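Local coordinates for protein cysteine desulfurase (Elizabethkingia anophelis NUHP1, PDB 5VPR) that probably removes sulfur from L-cysteine to leave L-alanine, passing it to a sulfur carrier with the help of a covalently bound pyridoxal 5'-phosphate, at residues K44-A49 and G294-F299; E121-Y126 and E169-V174; A314-A319 and G340-N345. One frame throughout, in Å; residues are numbered along the deposited sequence.

Contact 1. Residues K44-A49 and G294-F299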
loop_
_atom_site.group_PDB
_atom_site.type_symbol
_atom_site.label_atom_id
_atom_site.label_comp_id
_atom_site.label_asym_id
_atom_site.label_seq_id
_atom_site.Cartn_x
_atom_site.Cartn_y
_atom_site.Cartn_z
ATOM N N LYS A 44 11.424 6.442 -14.859
ATOM C CA LYS A 44 11.366 6.461 -16.321
ATOM C C LYS A 44 11.159 5.063 -16.899
ATOM O O LYS A 44 10.435 4.898 -17.890
ATOM C CB LYS A 44 12.637 7.109 -16.893
ATOM N N MET A 45 11.759 4.036 -16.290
ATOM C CA MET A 45 11.603 2.687 -16.840
ATOM C C MET A 45 10.141 2.242 -16.850
ATOM O O MET A 45 9.706 1.545 -17.772
ATOM C CB MET A 45 12.465 1.679 -16.079
ATOM C CG MET A 45 12.189 1.537 -14.588
ATOM S SD MET A 45 13.480 0.522 -13.800
ATOM C CE MET A 45 13.038 -1.123 -14.356
ATOM N N VAL A 46 9.366 2.630 -15.839
ATOM C CA VAL A 46 7.946 2.286 -15.831
ATOM C C VAL A 46 7.200 3.042 -16.934
ATOM O O VAL A 46 6.358 2.471 -17.638
ATOM C CB VAL A 46 7.351 2.553 -14.435
ATOM C CG1 VAL A 46 5.813 2.592 -14.490
ATOM C CG2 VAL A 46 7.809 1.473 -13.465
ATOM N N LEU A 47 7.492 4.334 -17.105
ATOM C CA LEU A 47 6.810 5.112 -18.140
ATOM C C LEU A 47 7.196 4.625 -19.529
ATOM O O LEU A 47 6.362 4.619 -20.440
ATOM C CB LEU A 47 7.140 6.606 -17.997
ATOM C CG LEU A 47 6.808 7.202 -16.624
ATOM C CD1 LEU A 47 7.111 8.699 -16.553
ATOM C CD2 LEU A 47 5.359 6.903 -16.269
ATOM N N ASP A 48 8.466 4.235 -19.704
ATOM C CA ASP A 48 8.928 3.639 -20.958
ATOM C C ASP A 48 8.201 2.334 -21.262
ATOM O O ASP A 48 7.907 2.036 -22.427
ATOM C CB ASP A 48 10.435 3.370 -20.899
ATOM C CG ASP A 48 11.282 4.629 -21.009
ATOM O OD1 ASP A 48 10.740 5.723 -21.287
ATOM O OD2 ASP A 48 12.512 4.511 -20.812
ATOM N N ALA A 49 7.939 1.521 -20.233
ATOM C CA ALA A 49 7.204 0.273 -20.438
ATOM C C ALA A 49 5.803 0.528 -20.978
ATOM O O ALA A 49 5.331 -0.183 -21.877
ATOM C CB ALA A 49 7.108 -0.507 -19.128
ATOM N N GLY A 294 4.687 -4.864 -13.484
ATOM C CA GLY A 294 5.876 -5.709 -13.505
ATOM C C GLY A 294 7.157 -4.903 -13.617
ATOM O O GLY A 294 8.185 -5.255 -13.023
ATOM N N THR A 295 7.124 -3.820 -14.401
ATOM C CA THR A 295 8.284 -2.945 -14.524
ATOM C C THR A 295 8.553 -2.201 -13.222
ATOM O O THR A 295 9.710 -1.952 -12.877
ATOM C CB THR A 295 8.068 -1.958 -15.673
ATOM O OG1 THR A 295 7.645 -2.682 -16.831
ATOM C CG2 THR A 295 9.359 -1.204 -15.998
ATOM N N ALA A 296 7.500 -1.856 -12.482
ATOM C CA ALA A 296 7.688 -1.264 -11.161
ATOM C C ALA A 296 8.323 -2.257 -10.190
ATOM O O ALA A 296 9.142 -1.869 -9.345
ATOM C CB ALA A 296 6.342 -0.761 -10.639
ATOM N N VAL A 297 7.974 -3.541 -10.306
ATOM C CA VAL A 297 8.676 -4.576 -9.553
ATOM C C VAL A 297 10.149 -4.607 -9.949
ATOM O O VAL A 297 11.041 -4.670 -9.092
ATOM C CB VAL A 297 8.000 -5.943 -9.771
ATOM C CG1 VAL A 297 8.907 -7.082 -9.280
ATOM C CG2 VAL A 297 6.664 -5.984 -9.055
ATOM N N ASP A 298 10.423 -4.554 -11.258
ATOM C CA ASP A 298 11.804 -4.516 -11.740
ATOM C C ASP A 298 12.572 -3.348 -11.130
ATOM O O ASP A 298 13.741 -3.490 -10.742
ATOM C CB ASP A 298 11.821 -4.412 -13.271
ATOM C CG ASP A 298 11.410 -5.706 -13.968
ATOM O OD1 ASP A 298 11.324 -6.763 -13.306
ATOM O OD2 ASP A 298 11.171 -5.658 -15.195
ATOM N N PHE A 299 11.932 -2.181 -11.039
ATOM C CA PHE A 299 12.596 -1.004 -10.479
ATOM C C PHE A 299 12.985 -1.237 -9.029
ATOM O O PHE A 299 14.119 -0.954 -8.614
ATOM C CB PHE A 299 11.687 0.222 -10.583
ATOM C CG PHE A 299 12.155 1.375 -9.746
ATOM C CD1 PHE A 299 13.264 2.117 -10.136
ATOM C CD2 PHE A 299 11.518 1.696 -8.560
ATOM C CE1 PHE A 299 13.728 3.185 -9.362
ATOM C CE2 PHE A 299 11.973 2.759 -7.779
ATOM C CZ PHE A 299 13.083 3.501 -8.183
#
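A Met-aromatic contact, Met45 against Phe299, sits at one end of a nearly antiparallel helix pair in this class-V aminotransferase fold. Over segments 44-49 and 294-299 the axes close to 8.7 Å at an angle of 158°, and no hydrogen bond crosses between them; the interface is a worked example of helix-helix packing made by van der Waals contact. The sulfur of Met45 lies near the plane of the Phe299 ring, 5.3 Å from its centroid, and meets the ring at its edge. It also rests on the stem of that residue, with SD 3.7 Å from Phe299 CB. A bend at the last torsion (chi3 -75°) sets the methyl group CE against helix 287-303, at Asp298 CB and the backbone N of Phe299. The carboxylate of Asp298 is engaged elsewhere, in a salt bridge to Lys82, while Tyr235 meets the Phe299 ring edge-to-face. Further along, Val46 CG2 approaches Ala296 N at 3.5 Å and also touches Ala296 CB. Thr295 divides its two branches between neighbours: OG1, hydrogen-bonded to Ile291 O within its own helix, touches the methyl of Ala49, and CG2 lies 3.3 Å from Met45 O.

Contact 2. Residues E121-Y126 and E169-V174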
loop_
_atom_site.group_PDB
_atom_site.type_symbol
_atom_site.label_atom_id
_atom_site.label_comp_id
_atom_site.label_asym_id
_atom_site.label_seq_id
_atom_site.Cartn_x
_atom_site.Cartn_y
_atom_site.Cartn_z
ATOM N N GLU A 121 -19.108 -14.710 11.904
ATOM C CA GLU A 121 -18.500 -13.453 12.320
ATOM C C GLU A 121 -17.335 -13.090 11.409
ATOM O O GLU A 121 -16.595 -13.966 10.944
ATOM C CB GLU A 121 -18.038 -13.532 13.785
ATOM C CG GLU A 121 -19.139 -13.968 14.743
ATOM C CD GLU A 121 -18.742 -13.864 16.203
ATOM O OE1 GLU A 121 -19.632 -14.002 17.068
ATOM O OE2 GLU A 121 -17.548 -13.644 16.489
ATOM N N ILE A 122 -17.204 -11.786 11.139
ATOM C CA ILE A 122 -16.116 -11.201 10.364
ATOM C C ILE A 122 -15.403 -10.201 11.266
ATOM O O ILE A 122 -16.053 -9.351 11.887
ATOM C CB ILE A 122 -16.632 -10.495 9.092
ATOM C CG1 ILE A 122 -17.443 -11.451 8.214
ATOM C CG2 ILE A 122 -15.485 -9.896 8.305
ATOM C CD1 ILE A 122 -16.685 -12.676 7.789
ATOM N N ILE A 123 -14.078 -10.295 11.341
ATOM C CA ILE A 123 -13.269 -9.403 12.165
ATOM C C ILE A 123 -12.410 -8.547 11.243
ATOM O O ILE A 123 -11.725 -9.071 10.357
ATOM C CB ILE A 123 -12.399 -10.186 13.168
ATOM C CG1 ILE A 123 -13.273 -11.029 14.101
ATOM C CG2 ILE A 123 -11.545 -9.230 13.959
ATOM C CD1 ILE A 123 -12.491 -11.850 15.153
ATOM N N ILE A 124 -12.456 -7.226 11.442
ATOM C CA ILE A 124 -11.648 -6.299 10.667
ATOM C C ILE A 124 -10.911 -5.373 11.625
ATOM O O ILE A 124 -11.303 -5.188 12.781
ATOM C CB ILE A 124 -12.488 -5.473 9.665
ATOM C CG1 ILE A 124 -13.471 -4.566 10.414
ATOM C CG2 ILE A 124 -13.227 -6.385 8.696
ATOM C CD1 ILE A 124 -14.246 -3.632 9.504
ATOM N N SER A 125 -9.821 -4.798 11.130
ATOM C CA SER A 125 -9.088 -3.803 11.900
ATOM C C SER A 125 -9.722 -2.426 11.723
ATOM O O SER A 125 -10.486 -2.186 10.782
ATOM C CB SER A 125 -7.615 -3.778 11.480
ATOM O OG SER A 125 -7.470 -3.650 10.070
ATOM N N TYR A 126 -9.388 -1.521 12.647
ATOM C CA TYR A 126 -9.969 -0.164 12.758
ATOM C C TYR A 126 -10.403 0.498 11.443
ATOM O O TYR A 126 -9.575 0.830 10.595
ATOM C CB TYR A 126 -8.975 0.766 13.468
ATOM N N GLU A 169 -15.375 -20.881 16.400
ATOM C CA GLU A 169 -15.869 -21.562 15.207
ATOM C C GLU A 169 -16.735 -20.653 14.348
ATOM O O GLU A 169 -16.987 -20.975 13.184
ATOM C CB GLU A 169 -16.676 -22.812 15.588
ATOM C CG GLU A 169 -18.115 -22.521 16.020
ATOM C CD GLU A 169 -18.224 -22.027 17.467
ATOM O OE1 GLU A 169 -17.190 -21.641 18.061
ATOM O OE2 GLU A 169 -19.352 -22.032 18.015
ATOM N N LYS A 170 -17.208 -19.535 14.902
ATOM C CA LYS A 170 -18.005 -18.584 14.142
ATOM C C LYS A 170 -17.165 -17.701 13.227
ATOM O O LYS A 170 -17.700 -17.160 12.251
ATOM C CB LYS A 170 -18.816 -17.713 15.102
ATOM C CG LYS A 170 -19.872 -18.478 15.887
ATOM C CD LYS A 170 -20.973 -18.955 14.954
ATOM C CE LYS A 170 -22.107 -19.622 15.722
ATOM N NZ LYS A 170 -23.196 -20.063 14.807
ATOM N N THR A 171 -15.870 -17.545 13.509
ATOM C CA THR A 171 -15.031 -16.605 12.765
ATOM C C THR A 171 -14.703 -17.164 11.388
ATOM O O THR A 171 -13.992 -18.168 11.274
ATOM C CB THR A 171 -13.728 -16.319 13.506
ATOM O OG1 THR A 171 -13.972 -16.138 14.912
ATOM C CG2 THR A 171 -13.079 -15.073 12.909
ATOM N N LYS A 172 -15.173 -16.495 10.336
ATOM C CA LYS A 172 -14.938 -16.981 8.988
ATOM C C LYS A 172 -13.930 -16.161 8.203
ATOM O O LYS A 172 -13.342 -16.684 7.249
ATOM C CB LYS A 172 -16.257 -17.033 8.209
ATOM C CG LYS A 172 -17.275 -17.988 8.813
ATOM C CD LYS A 172 -16.644 -19.357 9.073
ATOM C CE LYS A 172 -17.571 -20.290 9.841
ATOM N NZ LYS A 172 -18.747 -20.688 9.030
ATOM N N LEU A 173 -13.712 -14.901 8.573
ATOM C CA LEU A 173 -12.766 -14.067 7.857
ATOM C C LEU A 173 -12.235 -12.996 8.793
ATOM O O LEU A 173 -12.991 -12.382 9.551
ATOM C CB LEU A 173 -13.393 -13.424 6.616
ATOM C CG LEU A 173 -12.326 -12.726 5.764
ATOM C CD1 LEU A 173 -12.335 -13.189 4.335
ATOM C CD2 LEU A 173 -12.485 -11.221 5.836
ATOM N N VAL A 174 -10.925 -12.803 8.746
ATOM C CA VAL A 174 -10.238 -11.762 9.492
ATOM C C VAL A 174 -9.475 -10.937 8.474
ATOM O O VAL A 174 -8.724 -11.489 7.662
ATOM C CB VAL A 174 -9.281 -12.336 10.554
ATOM C CG1 VAL A 174 -8.528 -11.197 11.271
ATOM C CG2 VAL A 174 -10.042 -13.217 11.547
HETATM O O HOH W 1 -14.998 -13.917 15.849
#
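The flat groups here are the peptide planes of two parallel strands, 121-125 and 171-174, neighbours in the mixed seven-stranded sheet of the large domain of fold type I PLP-dependent enzymes. Glu121, Thr171, Ile123 and Val174 project from one face, where Leu163 and Trp166 of helix 163-166 pack on Ile123; Ile122 and Leu173 project from the other, where Trp136 of helix 134-142 packs on Leu173. Strand 146-150 continues the sheet at the far edge of 121-125.

The pairing illustrates how a beta bulge shifts a parallel register. Glu121 bonds to the residues on either side of Thr171: its N donates a hydrogen bond to Lys170 O at 2.8 Å, arriving well above the carbonyl plane, and its O accepts from Lys172 N in a bond almost straight at hydrogen (173°). An extra residue at Lys172, with psi -23°, then makes the bulge, and Ile123 N donates to Leu173 O at 3.0 Å, nearly along the C=O axis. Ile122 CA makes a CA-H...O contact with the same oxygen.

Side chains add apolar contact on both faces. Ile122 bends at its second torsion (chi2 -58°), which brings CD1 to 3.6 Å from Leu173 CB. On the opposite face Ile123, extended at chi2, places CD1 4.0 Å from Thr171 CG2, and the methylene CG of Glu121 lies by Lys170 CB. The Lys172 amine is held by a salt bridge to Asp120.

A water joins the polar groups on the Glu121 face. It donates to Glu121 OE2, which also forms a salt bridge with Arg148, a pairing that would favour the ionised carboxylate. Ser168 N hydrogen-bonds to Thr171 OG1, and this hydroxyl donates to the water across 2.6 Å.

Contact 3. Residues A314-A319 and G340-N345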
loop_
_atom_site.group_PDB
_atom_site.type_symbol
_atom_site.label_atom_id
_atom_site.label_comp_id
_atom_site.label_asym_id
_atom_site.label_seq_id
_atom_site.Cartn_x
_atom_site.Cartn_y
_atom_site.Cartn_z
ATOM N N ALA A 314 16.017 5.530 7.632
ATOM C CA ALA A 314 16.879 6.634 8.049
ATOM C C ALA A 314 16.197 7.984 7.823
ATOM O O ALA A 314 16.354 8.911 8.629
ATOM C CB ALA A 314 18.214 6.562 7.313
ATOM N N LEU A 315 15.432 8.114 6.735
ATOM C CA LEU A 315 14.659 9.336 6.511
ATOM C C LEU A 315 13.675 9.563 7.647
ATOM O O LEU A 315 13.556 10.673 8.178
ATOM C CB LEU A 315 13.913 9.248 5.181
ATOM C CG LEU A 315 14.746 9.289 3.902
ATOM C CD1 LEU A 315 13.845 9.052 2.692
ATOM C CD2 LEU A 315 15.457 10.625 3.783
ATOM N N LEU A 316 12.979 8.501 8.046
ATOM C CA LEU A 316 11.960 8.598 9.080
ATOM C C LEU A 316 12.567 9.011 10.413
ATOM O O LEU A 316 12.085 9.943 11.067
ATOM C CB LEU A 316 11.238 7.254 9.198
ATOM C CG LEU A 316 10.047 7.138 10.146
ATOM C CD1 LEU A 316 8.986 8.067 9.678
ATOM C CD2 LEU A 316 9.501 5.717 10.170
ATOM N N GLU A 317 13.638 8.333 10.830
ATOM C CA GLU A 317 14.278 8.680 12.096
ATOM C C GLU A 317 14.768 10.126 12.089
ATOM O O GLU A 317 14.594 10.856 13.073
ATOM C CB GLU A 317 15.434 7.720 12.377
ATOM N N TYR A 318 15.384 10.553 10.986
ATOM C CA TYR A 318 15.900 11.916 10.898
ATOM C C TYR A 318 14.768 12.934 10.967
ATOM O O TYR A 318 14.841 13.912 11.719
ATOM C CB TYR A 318 16.702 12.081 9.606
ATOM C CG TYR A 318 17.322 13.447 9.421
ATOM C CD1 TYR A 318 16.862 14.325 8.438
ATOM C CD2 TYR A 318 18.371 13.860 10.230
ATOM C CE1 TYR A 318 17.449 15.582 8.273
ATOM C CE2 TYR A 318 18.948 15.091 10.074
ATOM C CZ TYR A 318 18.490 15.949 9.102
ATOM O OH TYR A 318 19.093 17.179 8.979
ATOM N N ALA A 319 13.699 12.710 10.198
ATOM C CA ALA A 319 12.586 13.654 10.186
ATOM C C ALA A 319 11.930 13.750 11.559
ATOM O O ALA A 319 11.674 14.850 12.063
ATOM C CB ALA A 319 11.565 13.250 9.119
ATOM N N GLY A 340 7.601 4.665 6.887
ATOM C CA GLY A 340 7.602 5.768 5.943
ATOM C C GLY A 340 6.674 6.932 6.216
ATOM O O GLY A 340 6.439 7.726 5.307
ATOM N N VAL A 341 6.146 7.077 7.431
ATOM C CA VAL A 341 5.142 8.103 7.713
ATOM C C VAL A 341 5.478 8.784 9.038
ATOM O O VAL A 341 5.578 8.110 10.069
ATOM C CB VAL A 341 3.719 7.514 7.780
ATOM C CG1 VAL A 341 2.725 8.598 8.152
ATOM C CG2 VAL A 341 3.315 6.840 6.454
ATOM N N VAL A 342 5.622 10.116 9.021
ATOM C CA VAL A 342 5.625 10.945 10.231
ATOM C C VAL A 342 4.351 11.779 10.235
ATOM O O VAL A 342 4.170 12.654 9.372
ATOM C CB VAL A 342 6.835 11.893 10.314
ATOM C CG1 VAL A 342 7.029 12.371 11.755
ATOM C CG2 VAL A 342 8.083 11.279 9.761
ATOM N N SER A 343 3.496 11.550 11.224
ATOM C CA SER A 343 2.308 12.360 11.437
ATOM C C SER A 343 2.522 13.245 12.652
ATOM O O SER A 343 3.085 12.804 13.657
ATOM C CB SER A 343 1.064 11.493 11.630
ATOM O OG SER A 343 0.660 10.953 10.394
ATOM N N PHE A 344 2.093 14.501 12.550
ATOM C CA PHE A 344 2.343 15.458 13.618
ATOM C C PHE A 344 1.288 16.553 13.602
ATOM O O PHE A 344 0.541 16.725 12.630
ATOM C CB PHE A 344 3.754 16.061 13.525
ATOM C CG PHE A 344 4.031 16.812 12.243
ATOM C CD1 PHE A 344 3.867 18.187 12.174
ATOM C CD2 PHE A 344 4.477 16.137 11.107
ATOM C CE1 PHE A 344 4.127 18.885 10.992
ATOM C CE2 PHE A 344 4.738 16.821 9.931
ATOM C CZ PHE A 344 4.565 18.203 9.877
ATOM N N ASN A 345 1.228 17.280 14.713
ATOM C CA ASN A 345 0.383 18.455 14.855
ATOM C C ASN A 345 1.173 19.502 15.617
ATOM O O ASN A 345 2.007 19.165 16.459
ATOM C CB ASN A 345 -0.923 18.131 15.594
#
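Helix 305-324 lies against one face of a small antiparallel sheet, and segments 314-319 and 340-345 form part of this helix-on-sheet layer in the smaller, C-terminal part of the fold. They offer a compact example of apolar packing: no hydrogen bond joins them, and the axes run 8.7 Å apart at 21°. Leu316 carries most of the contact. With CG placed opposite its backbone N (chi1 -175°), the side chain lies over the start of the strand and divides its methyls between two places. CD1 comes within 3.3 Å of Val342 CG2, closer than carbon atoms usually pack, so the exact value is doubtful. It also lies 3.4 Å from Val341 O, which accepts a hydrogen bond from Arg338 NE. CD2 reaches the backbone at Gly340 N, at 3.9 Å. One turn later along the helix, Ala319 CB touches the same Val342 methyl, CG2, at 4.1 Å. Gly340 adopts a positive phi of 69°, a conformation that glycine takes readily, just before the strand begins. Strand 341-345 is the middle one of its sheet, between 330-331 and 386-389. Leu323, farther along helix 305-324, also covers Val342, and helix 396-413 packs on Ala319 through Ile399.

Together the contacts sample three kinds of packing in one class-V aminotransferase chain: helix on helix, strand beside strand, and helix on sheet. Contact 2 lies in the large mixed sheet, in the chain between the two helices that contact 1 brings together; their centres are 37 Å apart, on opposite sides of the chain's centre. Contacts 1 and 3 are linked by sequence, since helix 287-303 is followed directly by helix 305-324, yet their nearest atoms remain about 12 Å apart. Contacts 2 and 3 approach to about 14 Å between nearest atoms. The cofactor is bound covalently to Lys233, which is followed in the chain by Met234, the residue on which Val297 of segment 294-299 packs.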